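Local coordinates for histidine triad (HIT) protein (Clostridium difficile, PDB 4EGU) that probably acts as a nucleotide-binding hydrolase or transferase of the histidine triad family, and binds guanosine monophosphate and a zinc ion, at residues C6-I11 with L42-K47; D25-F30 with V63-V68; T19-D24 with N71-E76; I53-P56 with D61-S64. One frame throughout, in Å; residues are numbered along the deposited sequence. Where two conformers were deposited one is given.

Contact 1 of 4, residues C6-I11 with L42-K47; sequences CIFCKI and LVVPKK. With ZN (zinc ion), chain D; 5GP (guanosine-5'-monophosphate), chain C.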
loop_
_atom_site.group_PDB
_atom_site.type_symbol
_atom_site.label_atom_id
_atom_site.label_comp_id
_atom_site.label_asym_id
_atom_site.label_seq_id
_atom_site.Cartn_x
_atom_site.Cartn_y
_atom_site.Cartn_z
ATOM N N CYS A 6 10.940 -4.709 -19.746
ATOM C CA CYS A 6 10.637 -4.357 -18.363
ATOM C C CYS A 6 11.895 -3.994 -17.587
ATOM O O CYS A 6 12.734 -4.842 -17.317
ATOM C CB CYS A 6 9.909 -5.506 -17.667
ATOM S SG CYS A 6 9.474 -5.050 -15.982
ATOM N N ILE A 7 12.010 -2.732 -17.200
ATOM C CA ILE A 7 13.157 -2.249 -16.467
ATOM C C ILE A 7 13.295 -3.033 -15.155
ATOM O O ILE A 7 14.401 -3.362 -14.744
ATOM C CB ILE A 7 13.044 -0.722 -16.180
ATOM C CG1 ILE A 7 13.052 0.094 -17.474
ATOM C CG2 ILE A 7 14.163 -0.259 -15.247
ATOM C CD1 ILE A 7 12.629 1.540 -17.270
ATOM N N PHE A 8 12.187 -3.313 -14.468
ATOM C CA PHE A 8 12.288 -3.956 -13.154
ATOM C C PHE A 8 12.644 -5.440 -13.260
ATOM O O PHE A 8 13.306 -5.951 -12.359
ATOM C CB PHE A 8 11.052 -3.721 -12.297
ATOM C CG PHE A 8 10.877 -2.293 -11.808
ATOM C CD1 PHE A 8 11.784 -1.275 -12.096
ATOM C CD2 PHE A 8 9.774 -1.969 -11.042
ATOM C CE1 PHE A 8 11.579 0.030 -11.631
ATOM C CE2 PHE A 8 9.572 -0.679 -10.580
ATOM C CZ PHE A 8 10.476 0.328 -10.872
ATOM N N CYS A 9 12.254 -6.134 -14.332
ATOM C CA CYS A 9 12.768 -7.487 -14.535
ATOM C C CYS A 9 14.289 -7.452 -14.682
ATOM O O CYS A 9 14.995 -8.302 -14.152
ATOM C CB CYS A 9 12.147 -8.142 -15.765
ATOM S SG CYS A 9 10.472 -8.823 -15.531
ATOM N N LYS A 10 14.801 -6.470 -15.414
ATOM C CA LYS A 10 16.247 -6.359 -15.625
ATOM C C LYS A 10 16.969 -5.961 -14.330
ATOM O O LYS A 10 18.077 -6.419 -14.092
ATOM C CB LYS A 10 16.560 -5.339 -16.716
ATOM C CG LYS A 10 16.069 -5.654 -18.107
ATOM C CD LYS A 10 16.414 -4.487 -19.041
ATOM C CE LYS A 10 15.863 -4.670 -20.448
ATOM N NZ LYS A 10 16.483 -5.808 -21.193
ATOM N N ILE A 11 16.351 -5.110 -13.507
ATOM C CA ILE A 11 16.915 -4.757 -12.211
ATOM C C ILE A 11 16.858 -6.003 -11.275
ATOM O O ILE A 11 17.828 -6.293 -10.590
ATOM C CB ILE A 11 16.223 -3.498 -11.584
ATOM C CG1 ILE A 11 16.588 -2.233 -12.375
ATOM C CG2 ILE A 11 16.605 -3.367 -10.113
ATOM C CD1 ILE A 11 15.929 -0.963 -11.900
ATOM N N LEU A 42 11.940 1.172 -3.613
ATOM C CA LEU A 42 11.015 0.346 -4.385
ATOM C C LEU A 42 11.188 -1.100 -3.937
ATOM O O LEU A 42 12.303 -1.607 -3.896
ATOM C CB LEU A 42 11.326 0.449 -5.871
ATOM C CG LEU A 42 11.030 1.806 -6.469
ATOM C CD1 LEU A 42 11.747 2.020 -7.787
ATOM C CD2 LEU A 42 9.529 1.913 -6.713
ATOM N N VAL A 43 10.070 -1.762 -3.635
ATOM C CA VAL A 43 10.078 -3.158 -3.243
ATOM C C VAL A 43 9.339 -3.940 -4.312
ATOM O O VAL A 43 8.182 -3.628 -4.610
ATOM C CB VAL A 43 9.413 -3.384 -1.861
ATOM C CG1 VAL A 43 9.622 -4.814 -1.423
ATOM C CG2 VAL A 43 9.989 -2.428 -0.819
ATOM N N VAL A 44 9.999 -4.918 -4.933
ATOM C CA VAL A 44 9.421 -5.632 -6.086
ATOM C C VAL A 44 9.592 -7.132 -5.956
ATOM O O VAL A 44 10.629 -7.605 -5.466
ATOM C CB VAL A 44 10.003 -5.235 -7.449
ATOM C CG1 VAL A 44 10.009 -3.741 -7.580
ATOM C CG2 VAL A 44 11.416 -5.806 -7.661
ATOM N N PRO A 45 8.594 -7.894 -6.418
ATOM C CA PRO A 45 8.838 -9.316 -6.580
ATOM C C PRO A 45 9.805 -9.512 -7.726
ATOM O O PRO A 45 9.806 -8.761 -8.693
ATOM C CB PRO A 45 7.456 -9.877 -6.948
ATOM C CG PRO A 45 6.779 -8.746 -7.626
ATOM C CD PRO A 45 7.310 -7.496 -7.024
ATOM N N LYS A 46 10.601 -10.559 -7.644
ATOM C CA LYS A 46 11.411 -10.965 -8.783
ATOM C C LYS A 46 10.529 -11.476 -9.929
ATOM O O LYS A 46 10.837 -11.236 -11.095
ATOM C CB LYS A 46 12.445 -12.005 -8.348
ATOM C CG LYS A 46 13.507 -11.394 -7.455
ATOM C CD LYS A 46 14.539 -12.402 -6.969
ATOM C CE LYS A 46 15.706 -11.672 -6.323
ATOM N NZ LYS A 46 16.741 -12.601 -5.844
ATOM N N LYS A 47 9.435 -12.161 -9.596
ATOM C CA LYS A 47 8.442 -12.579 -10.583
ATOM C C LYS A 47 7.722 -11.348 -11.132
ATOM O O LYS A 47 7.352 -10.445 -10.384
ATOM C CB LYS A 47 7.418 -13.532 -9.952
ATOM C CG LYS A 47 6.290 -13.950 -10.885
ATOM C CD LYS A 47 5.399 -15.045 -10.276
ATOM C CE LYS A 47 4.195 -15.388 -11.158
ATOM N NZ LYS A 47 4.612 -15.972 -12.447
HETATM ZN ZN ZN D . 9.037 -7.116 -15.050
HETATM P P 5GP C . 5.579 4.327 -10.842
HETATM O O1P 5GP C . 5.281 5.784 -11.115
HETATM O O2P 5GP C . 5.493 3.406 -12.027
HETATM O O3P 5GP C . 4.739 3.829 -9.743
HETATM O "O5'" 5GP C . 7.004 4.238 -10.190
HETATM C "C5'" 5GP C . 8.118 3.848 -10.958
HETATM C "C4'" 5GP C . 9.361 4.364 -10.331
HETATM O "O4'" 5GP C . 10.483 3.737 -10.957
HETATM C "C3'" 5GP C . 9.565 5.873 -10.478
HETATM O "O3'" 5GP C . 9.506 6.502 -9.195
HETATM C "C2'" 5GP C . 10.983 5.998 -11.086
HETATM O "O2'" 5GP C . 11.789 7.025 -10.541
HETATM C "C1'" 5GP C . 11.575 4.600 -10.861
HETATM N N9 5GP C . 12.548 4.182 -11.859
HETATM C C8 5GP C . 12.336 4.194 -13.189
HETATM N N7 5GP C . 13.413 3.701 -13.831
HETATM C C5 5GP C . 14.310 3.359 -12.882
HETATM C C6 5GP C . 15.583 2.815 -12.954
HETATM O O6 5GP C . 16.166 2.529 -14.044
HETATM N N1 5GP C . 16.176 2.598 -11.769
HETATM C C2 5GP C . 15.603 2.887 -10.571
HETATM N N2 5GP C . 16.315 2.624 -9.464
HETATM N N3 5GP C . 14.380 3.426 -10.455
HETATM C C4 5GP C . 13.749 3.652 -11.629
#
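A Cys-x-x-Cys zinc site opens the short helix 7-12, and the phenylalanine between its two cysteines, Phe8, packs on Leu42 and Val44 of strand 39-45. Cys6 SG and Cys9 SG both bind the zinc ion at 2.3 Å, and His48 and His100 complete a Cys2His2 set. Cys6 is also the N-cap of the helix: its SG accepts from Cys9 N at 3.4 Å (N-H...S angle 159°), so one thiolate serves both metal and helix end. Phe8 CG stands anti to the carbonyl carbon (chi1 -70°), which directs the ring away from the helix to the strand. There CZ lies 3.7 Å from Leu42 CD1, and CD2 lies 3.9 Å from Val44 CG1; in each pair the side chains cross at about a right angle. At the ring's edge, near its plane, Phe8 CZ comes to 3.4 Å from O4' of the bound guanosine-5'-monophosphate. Ile11 CD1 touches the guanine, 3.6 Å from N1, as part of the same nucleotide pocket. Around this buried contact, Phe30 on strand 27-31 and the predicted nucleophile His102 each meet the Phe8 ring edge-to-face, while Val43 points to the other side of the sheet, against helix 61-77.

Contact 2 of 4, residues D25-F30 with V63-V68; sequences DRVLAF and VSHIHV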
loop_
_atom_site.group_PDB
_atom_site.type_symbol
_atom_site.label_atom_id
_atom_site.label_comp_id
_atom_site.label_asym_id
_atom_site.label_seq_id
_atom_site.Cartn_x
_atom_site.Cartn_y
_atom_site.Cartn_z
ATOM N N ASP A 25 15.230 -14.667 -1.982
ATOM C CA ASP A 25 14.943 -15.474 -3.160
ATOM C C ASP A 25 13.754 -14.998 -3.978
ATOM O O ASP A 25 13.620 -15.410 -5.121
ATOM C CB ASP A 25 14.726 -16.941 -2.783
ATOM C CG ASP A 25 13.535 -17.162 -1.851
ATOM O OD1 ASP A 25 13.163 -16.256 -1.084
ATOM O OD2 ASP A 25 12.975 -18.280 -1.883
ATOM N N ARG A 26 12.908 -14.138 -3.419
ATOM C CA ARG A 26 11.585 -13.761 -3.956
ATOM C C ARG A 26 11.429 -12.282 -4.263
ATOM O O ARG A 26 10.577 -11.930 -5.066
ATOM C CB ARG A 26 10.464 -14.071 -2.945
ATOM C CG ARG A 26 10.089 -15.528 -2.805
ATOM C CD ARG A 26 8.966 -15.709 -1.782
ATOM N NE ARG A 26 7.656 -15.365 -2.327
ATOM C CZ ARG A 26 6.553 -15.214 -1.597
ATOM N NH1 ARG A 26 6.595 -15.366 -0.282
ATOM N NH2 ARG A 26 5.405 -14.908 -2.185
ATOM N N VAL A 27 12.131 -11.423 -3.523
ATOM C CA VAL A 27 11.890 -9.985 -3.502
ATOM C C VAL A 27 13.223 -9.270 -3.517
ATOM O O VAL A 27 14.205 -9.719 -2.925
ATOM C CB VAL A 27 11.069 -9.597 -2.233
ATOM C CG1 VAL A 27 11.106 -8.098 -1.978
ATOM C CG2 VAL A 27 9.616 -10.071 -2.360
ATOM N N LEU A 28 13.249 -8.130 -4.190
ATOM C CA LEU A 28 14.362 -7.207 -4.185
ATOM C C LEU A 28 13.807 -5.826 -3.828
ATOM O O LEU A 28 12.734 -5.446 -4.264
ATOM C CB LEU A 28 15.041 -7.116 -5.575
ATOM C CG LEU A 28 16.193 -6.123 -5.781
ATOM C CD1 LEU A 28 17.466 -6.591 -5.107
ATOM C CD2 LEU A 28 16.419 -5.939 -7.258
ATOM N N ALA A 29 14.566 -5.060 -3.062
ATOM C CA ALA A 29 14.258 -3.653 -2.843
ATOM C C ALA A 29 15.468 -2.829 -3.206
ATOM O O ALA A 29 16.609 -3.248 -2.953
ATOM C CB ALA A 29 13.837 -3.360 -1.408
ATOM N N PHE A 30 15.242 -1.663 -3.795
ATOM C CA PHE A 30 16.311 -0.838 -4.290
ATOM C C PHE A 30 15.875 0.621 -4.254
ATOM O O PHE A 30 14.691 0.930 -4.239
ATOM C CB PHE A 30 16.758 -1.296 -5.715
ATOM C CG PHE A 30 15.631 -1.364 -6.741
ATOM C CD1 PHE A 30 14.781 -2.463 -6.840
ATOM C CD2 PHE A 30 15.398 -0.293 -7.591
ATOM C CE1 PHE A 30 13.741 -2.490 -7.768
ATOM C CE2 PHE A 30 14.373 -0.325 -8.528
ATOM C CZ PHE A 30 13.540 -1.420 -8.606
ATOM N N VAL A 63 2.172 -10.081 -1.668
ATOM C CA VAL A 63 1.973 -8.763 -1.058
ATOM C C VAL A 63 2.266 -8.810 0.454
ATOM O O VAL A 63 2.856 -7.869 0.996
ATOM C CB VAL A 63 0.571 -8.211 -1.380
ATOM C CG1 VAL A 63 0.326 -6.892 -0.664
ATOM C CG2 VAL A 63 0.422 -8.030 -2.887
ATOM N N SER A 64 1.886 -9.875 1.146
ATOM C CA SER A 64 2.230 -9.991 2.552
ATOM C C SER A 64 3.757 -10.081 2.724
ATOM O O SER A 64 4.307 -9.435 3.615
ATOM C CB SER A 64 1.489 -11.119 3.236
ATOM O OG SER A 64 1.767 -12.320 2.647
ATOM N N HIS A 65 4.424 -10.843 1.857
ATOM C CA HIS A 65 5.862 -10.931 1.975
ATOM C C HIS A 65 6.519 -9.563 1.723
ATOM O O HIS A 65 7.443 -9.186 2.458
ATOM C CB HIS A 65 6.445 -11.999 1.068
ATOM C CG HIS A 65 7.894 -12.231 1.343
ATOM N ND1 HIS A 65 8.384 -12.601 2.581
ATOM C CD2 HIS A 65 8.972 -12.071 0.548
ATOM C CE1 HIS A 65 9.701 -12.704 2.515
ATOM N NE2 HIS A 65 10.081 -12.397 1.285
ATOM N N ILE A 66 6.036 -8.831 0.728
ATOM C CA ILE A 66 6.524 -7.490 0.498
ATOM C C ILE A 66 6.382 -6.625 1.748
ATOM O O ILE A 66 7.270 -5.836 2.056
ATOM C CB ILE A 66 5.818 -6.889 -0.725
ATOM C CG1 ILE A 66 6.394 -7.511 -2.012
ATOM C CG2 ILE A 66 5.882 -5.371 -0.744
ATOM C CD1 ILE A 66 5.598 -7.168 -3.277
ATOM N N HIS A 67 5.257 -6.748 2.456
ATOM C CA HIS A 67 5.045 -5.956 3.668
ATOM C C HIS A 67 5.942 -6.376 4.840
ATOM O O HIS A 67 6.369 -5.516 5.604
ATOM C CB HIS A 67 3.578 -5.926 4.048
ATOM C CG HIS A 67 2.786 -4.954 3.212
ATOM N ND1 HIS A 67 2.444 -5.164 1.899
ATOM C CD2 HIS A 67 2.325 -3.713 3.507
ATOM C CE1 HIS A 67 1.791 -4.093 1.445
ATOM N NE2 HIS A 67 1.702 -3.199 2.405
ATOM N N VAL A 68 6.243 -7.669 4.986
ATOM C CA VAL A 68 7.256 -8.076 5.954
ATOM C C VAL A 68 8.598 -7.400 5.611
ATOM O O VAL A 68 9.286 -6.895 6.499
ATOM C CB VAL A 68 7.390 -9.610 6.012
ATOM C CG1 VAL A 68 8.628 -10.005 6.826
ATOM C CG2 VAL A 68 6.123 -10.210 6.598
#
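Val27 and Ile66 mark the closest backbone approach, their CA atoms 7.1 Å apart, where the start of strand 27-31 passes helix 61-77. Val27 CG2 does most of the touching. It sits 3.6 Å from His65 CD2, at the ring edge and near its plane, and 4.1 Å from Ile66 CG1. His65 CG is anti to the backbone N (chi1 -171°), and this swings the imidazole off the helix toward the strand, where the His65 and Val27 side chains run antiparallel, alongside one another. Arg26 has two positions; in the conformer given, with the chain bent at chi3 (78°), NH1 comes to 3.6 Å from His65 CB and approaches the imidazole obliquely. The imidazole is held by His65 NE2 to Asp24 OD2, a hydrogen bond to the residue just before the segment. Within the helix, Val63 O is gripped from opposite faces of its plane by His67 N at 3.0 Å and by His67 ND1 at 2.9 Å, which fixes the His67 ring near the second subunit. A long helix laid across one face of an antiparallel sheet, as here, is characteristic of the HIT fold.

Contact 3 of 4, residues T19-D24 with N71-E76; sequences TKVYED and NKIAKE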
loop_
_atom_site.group_PDB
_atom_site.type_symbol
_atom_site.label_atom_id
_atom_site.label_comp_id
_atom_site.label_asym_id
_atom_site.label_seq_id
_atom_site.Cartn_x
_atom_site.Cartn_y
_atom_site.Cartn_z
ATOM N N THR A 19 20.878 0.291 -6.654
ATOM C CA THR A 19 21.373 0.362 -5.294
ATOM C C THR A 19 20.439 -0.458 -4.411
ATOM O O THR A 19 19.324 -0.044 -4.101
ATOM C CB THR A 19 21.464 1.814 -4.806
ATOM O OG1 THR A 19 22.370 2.540 -5.642
ATOM C CG2 THR A 19 21.948 1.873 -3.366
ATOM N N LYS A 20 20.919 -1.628 -4.016
ATOM C CA LYS A 20 20.127 -2.630 -3.328
ATOM C C LYS A 20 19.994 -2.357 -1.840
ATOM O O LYS A 20 20.967 -2.056 -1.145
ATOM C CB LYS A 20 20.794 -3.973 -3.518
ATOM C CG LYS A 20 19.962 -5.114 -3.063
ATOM C CD LYS A 20 20.600 -6.415 -3.444
ATOM C CE LYS A 20 21.413 -6.946 -2.304
ATOM N NZ LYS A 20 21.840 -8.315 -2.615
ATOM N N VAL A 21 18.774 -2.472 -1.366
ATOM C CA VAL A 21 18.395 -2.292 0.020
ATOM C C VAL A 21 18.005 -3.615 0.686
ATOM O O VAL A 21 18.176 -3.795 1.896
ATOM C CB VAL A 21 17.194 -1.291 0.062
ATOM C CG1 VAL A 21 16.644 -1.143 1.464
ATOM C CG2 VAL A 21 17.620 0.051 -0.505
ATOM N N TYR A 22 17.451 -4.532 -0.098
ATOM C CA TYR A 22 17.028 -5.832 0.394
ATOM C C TYR A 22 17.087 -6.825 -0.742
ATOM O O TYR A 22 16.743 -6.484 -1.882
ATOM C CB TYR A 22 15.586 -5.761 0.909
ATOM C CG TYR A 22 15.049 -7.083 1.404
ATOM C CD1 TYR A 22 15.160 -7.430 2.745
ATOM C CD2 TYR A 22 14.467 -7.997 0.544
ATOM C CE1 TYR A 22 14.682 -8.633 3.209
ATOM C CE2 TYR A 22 13.997 -9.224 1.003
ATOM C CZ TYR A 22 14.118 -9.534 2.353
ATOM O OH TYR A 22 13.654 -10.722 2.876
ATOM N N GLU A 23 17.437 -8.066 -0.454
ATOM C CA GLU A 23 17.233 -9.131 -1.414
ATOM C C GLU A 23 17.069 -10.459 -0.694
ATOM O O GLU A 23 17.838 -10.784 0.227
ATOM C CB GLU A 23 18.383 -9.224 -2.425
ATOM C CG GLU A 23 18.046 -10.119 -3.626
ATOM C CD GLU A 23 19.153 -10.226 -4.664
ATOM O OE1 GLU A 23 20.212 -9.593 -4.484
ATOM O OE2 GLU A 23 18.958 -10.964 -5.653
ATOM N N ASP A 24 16.118 -11.250 -1.162
ATOM C CA ASP A 24 16.012 -12.658 -0.820
ATOM C C ASP A 24 15.677 -13.421 -2.106
ATOM O O ASP A 24 15.857 -12.890 -3.218
ATOM C CB ASP A 24 15.042 -12.904 0.360
ATOM C CG ASP A 24 13.577 -12.588 0.046
ATOM O OD1 ASP A 24 13.200 -12.488 -1.125
ATOM O OD2 ASP A 24 12.802 -12.460 1.037
ATOM N N ASN A 71 8.610 -3.703 6.592
ATOM C CA ASN A 71 8.794 -3.519 8.024
ATOM C C ASN A 71 10.239 -3.853 8.450
ATOM O O ASN A 71 10.786 -3.185 9.330
ATOM C CB ASN A 71 7.804 -4.333 8.836
ATOM C CG ASN A 71 6.466 -3.654 8.976
ATOM O OD1 ASN A 71 6.219 -2.565 8.439
ATOM N ND2 ASN A 71 5.589 -4.291 9.733
ATOM N N LYS A 72 10.853 -4.860 7.827
ATOM C CA LYS A 72 12.241 -5.195 8.150
ATOM C C LYS A 72 13.171 -4.042 7.802
ATOM O O LYS A 72 14.108 -3.752 8.556
ATOM C CB LYS A 72 12.668 -6.463 7.406
ATOM C CG LYS A 72 12.125 -7.737 8.030
ATOM C CD LYS A 72 12.558 -8.984 7.290
ATOM C CE LYS A 72 12.359 -10.244 8.116
ATOM N NZ LYS A 72 13.174 -10.227 9.341
ATOM N N ILE A 73 12.952 -3.411 6.651
ATOM C CA ILE A 73 13.762 -2.280 6.241
ATOM C C ILE A 73 13.537 -1.114 7.203
ATOM O O ILE A 73 14.493 -0.479 7.657
ATOM C CB ILE A 73 13.457 -1.891 4.781
ATOM C CG1 ILE A 73 13.845 -2.997 3.800
ATOM C CG2 ILE A 73 14.147 -0.583 4.407
ATOM C CD1 ILE A 73 13.241 -2.808 2.415
ATOM N N ALA A 74 12.279 -0.847 7.538
ATOM C CA ALA A 74 11.966 0.236 8.464
ATOM C C ALA A 74 12.693 0.055 9.791
ATOM O O ALA A 74 13.219 1.011 10.354
ATOM C CB ALA A 74 10.471 0.314 8.688
ATOM N N LYS A 75 12.667 -1.162 10.315
ATOM C CA LYS A 75 13.299 -1.433 11.616
ATOM C C LYS A 75 14.804 -1.275 11.562
ATOM O O LYS A 75 15.402 -0.733 12.470
ATOM C CB LYS A 75 12.892 -2.812 12.128
ATOM C CG LYS A 75 11.419 -2.909 12.519
ATOM C CD LYS A 75 10.901 -4.327 12.805
ATOM C CE LYS A 75 9.366 -4.387 12.993
ATOM N NZ LYS A 75 8.803 -5.776 13.130
ATOM N N GLU A 76 15.435 -1.737 10.497
ATOM C CA GLU A 76 16.867 -1.595 10.325
ATOM C C GLU A 76 17.278 -0.136 10.244
ATOM O O GLU A 76 18.247 0.303 10.839
ATOM C CB GLU A 76 17.265 -2.228 9.024
ATOM C CG GLU A 76 18.724 -2.095 8.741
ATOM C CD GLU A 76 19.041 -2.475 7.317
ATOM O OE1 GLU A 76 18.137 -2.378 6.465
ATOM O OE2 GLU A 76 20.178 -2.888 7.038
HETATM O O HOH W 1 19.195 -2.229 3.863
#
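Asp24 OD2 is gripped by two groups, Tyr22 OH at 2.7 Å and His65 NE2, and the same Tyr22 meets Ile73 across the contact through its CB, 4.1 Å from Ile73 CD1. Because Tyr22 CG is anti to the backbone N (chi1 178°), the phenol runs out along the strand to Asp24, where OH meets the carboxylate from above its plane, 46° out of it. The contact itself is apolar and rests on Ile73. Both branches of that side chain close on Val21 CG1, with Ile73 CG2 and Ile73 CD1 each 3.9 Å away, and the Val21 and Ile73 side chains cross at about a right angle. Val21 and Tyr22 both face Ala29 of strand 27-31, a classic beta bulge in the edge strand of the sheet. The bulge puts these two consecutive residues beside the same helix residue. No direct hydrogen bond links the two segments, but at the outer, polar margin one water donates to Val21 O at 2.7 Å and, in the Glu76 conformer given, to Glu76 OE1 at 2.8 Å. On the strand's far side Lys20 NZ and Glu23 OE1 form a salt bridge of 2.8 Å, using the anti lone pair of OE1.

Contact 4 of 4, residues I53-P56 with D61-S64; sequences IDIP and DIVS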
loop_
_atom_site.group_PDB
_atom_site.type_symbol
_atom_site.label_atom_id
_atom_site.label_comp_id
_atom_site.label_asym_id
_atom_site.label_seq_id
_atom_site.Cartn_x
_atom_site.Cartn_y
_atom_site.Cartn_z
ATOM N N ILE A 53 -3.816 -5.756 -9.975
ATOM C CA ILE A 53 -5.000 -6.480 -10.450
ATOM C C ILE A 53 -4.664 -7.738 -11.226
ATOM O O ILE A 53 -5.566 -8.543 -11.486
ATOM C CB ILE A 53 -5.976 -5.606 -11.253
ATOM C CG1 ILE A 53 -5.371 -5.102 -12.561
ATOM C CG2 ILE A 53 -6.467 -4.494 -10.414
ATOM C CD1 ILE A 53 -6.411 -4.387 -13.439
ATOM N N ASP A 54 -3.406 -7.917 -11.598
ATOM C CA ASP A 54 -2.969 -9.094 -12.321
ATOM C C ASP A 54 -2.467 -10.203 -11.394
ATOM O O ASP A 54 -2.093 -11.262 -11.867
ATOM C CB ASP A 54 -1.950 -8.670 -13.357
ATOM C CG ASP A 54 -2.571 -7.718 -14.382
ATOM O OD1 ASP A 54 -3.500 -8.145 -15.094
ATOM O OD2 ASP A 54 -2.151 -6.538 -14.462
ATOM N N ILE A 55 -2.513 -9.974 -10.087
ATOM C CA ILE A 55 -2.134 -11.024 -9.146
ATOM C C ILE A 55 -3.388 -11.851 -8.825
ATOM O O ILE A 55 -4.345 -11.306 -8.292
ATOM C CB ILE A 55 -1.573 -10.454 -7.836
ATOM C CG1 ILE A 55 -0.408 -9.494 -8.051
ATOM C CG2 ILE A 55 -1.129 -11.610 -6.945
ATOM C CD1 ILE A 55 -0.034 -8.827 -6.770
ATOM N N PRO A 56 -3.382 -13.155 -9.135
ATOM C CA PRO A 56 -4.549 -13.954 -8.732
ATOM C C PRO A 56 -4.699 -13.993 -7.226
ATOM O O PRO A 56 -3.695 -13.927 -6.507
ATOM C CB PRO A 56 -4.248 -15.353 -9.279
ATOM C CG PRO A 56 -2.842 -15.352 -9.642
ATOM C CD PRO A 56 -2.346 -13.958 -9.800
ATOM N N ASP A 61 -0.229 -13.695 -1.413
ATOM C CA ASP A 61 0.779 -13.763 -0.379
ATOM C C ASP A 61 2.067 -13.032 -0.762
ATOM O O ASP A 61 2.826 -12.654 0.125
ATOM C CB ASP A 61 1.072 -15.210 0.048
ATOM C CG ASP A 61 1.427 -16.140 -1.115
ATOM O OD1 ASP A 61 1.511 -15.711 -2.287
ATOM O OD2 ASP A 61 1.626 -17.341 -0.837
ATOM N N ILE A 62 2.325 -12.795 -2.052
ATOM C CA ILE A 62 3.502 -12.001 -2.392
ATOM C C ILE A 62 3.390 -10.610 -1.772
ATOM O O ILE A 62 4.401 -10.010 -1.389
ATOM C CB ILE A 62 3.744 -11.958 -3.918
ATOM C CG1 ILE A 62 5.089 -11.300 -4.239
ATOM C CG2 ILE A 62 2.630 -11.247 -4.647
ATOM C CD1 ILE A 62 6.309 -11.971 -3.627
ATOM N N VAL A 63 2.172 -10.081 -1.668
ATOM C CA VAL A 63 1.973 -8.763 -1.058
ATOM C C VAL A 63 2.266 -8.810 0.454
ATOM O O VAL A 63 2.856 -7.869 0.996
ATOM C CB VAL A 63 0.571 -8.211 -1.380
ATOM C CG1 VAL A 63 0.326 -6.892 -0.664
ATOM C CG2 VAL A 63 0.422 -8.030 -2.887
ATOM N N SER A 64 1.886 -9.875 1.146
ATOM C CA SER A 64 2.230 -9.991 2.552
ATOM C C SER A 64 3.757 -10.081 2.724
ATOM O O SER A 64 4.307 -9.435 3.615
ATOM C CB SER A 64 1.489 -11.119 3.236
ATOM O OG SER A 64 1.767 -12.320 2.647
#
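Ile55 supplies the closer-packed part of this contact with a single methyl, CD1, which meets two consecutive residues of helix 61-77. It lies 4.0 Å from Val63 CG2 and 4.2 Å from Ile62 CG2, so both approaches are ordinary van der Waals distances without strain. The Ile55 side chain lies at about a right angle to that of Ile62 and obliquely to that of Val63. With its CG1 anti to the carbonyl carbon (chi1 -55°) and chi2 extended at 172°, Ile55 reaches straight at the helix, although the backbones stay well apart: the nearest CA atoms, those of Ile55 and Ile62, are 8.9 Å from each other. Ile62 offers only its short branch, since CG1 is anti to the backbone N (chi1 -172°) and carries CD1 away toward Arg26. The solvent side is loose by contrast: Asp54, Pro56 and Asp61 are exposed, no hydrogen bond crosses between the segments, and just 91 Å² is buried in all. Ile55 is further enclosed by Tyr49, Met60 and Leu101. The contact thus closes the loop between strand 39-45 and helix 61-77 onto the first turn of that helix, whose Val63 and Ser64 also pack against His67 and Ser64 of the second subunit.

Contacts 2, 3 and 4 all use helix 61-77, with contact 4 at its start, contact 2 next and contact 3 further on; the centres of contacts 4 and 3 are about 20 Å apart. Contacts 2 and 3 fasten neighbouring strands 27-31 and 20-23 to this helix, about 9 Å apart between centres. Contact 1 lies on the sheet's other face, about 11 Å from contact 2 between centres, and is joined to it through the pairing of strands 27-31 and 39-45. Along the chain contacts 2 and 4 are nested within the loop closed by contact 3, while contact 1 crosses contacts 2 and 3. The sheet thus separates the zinc and nucleotide side from the helix that meets the second subunit.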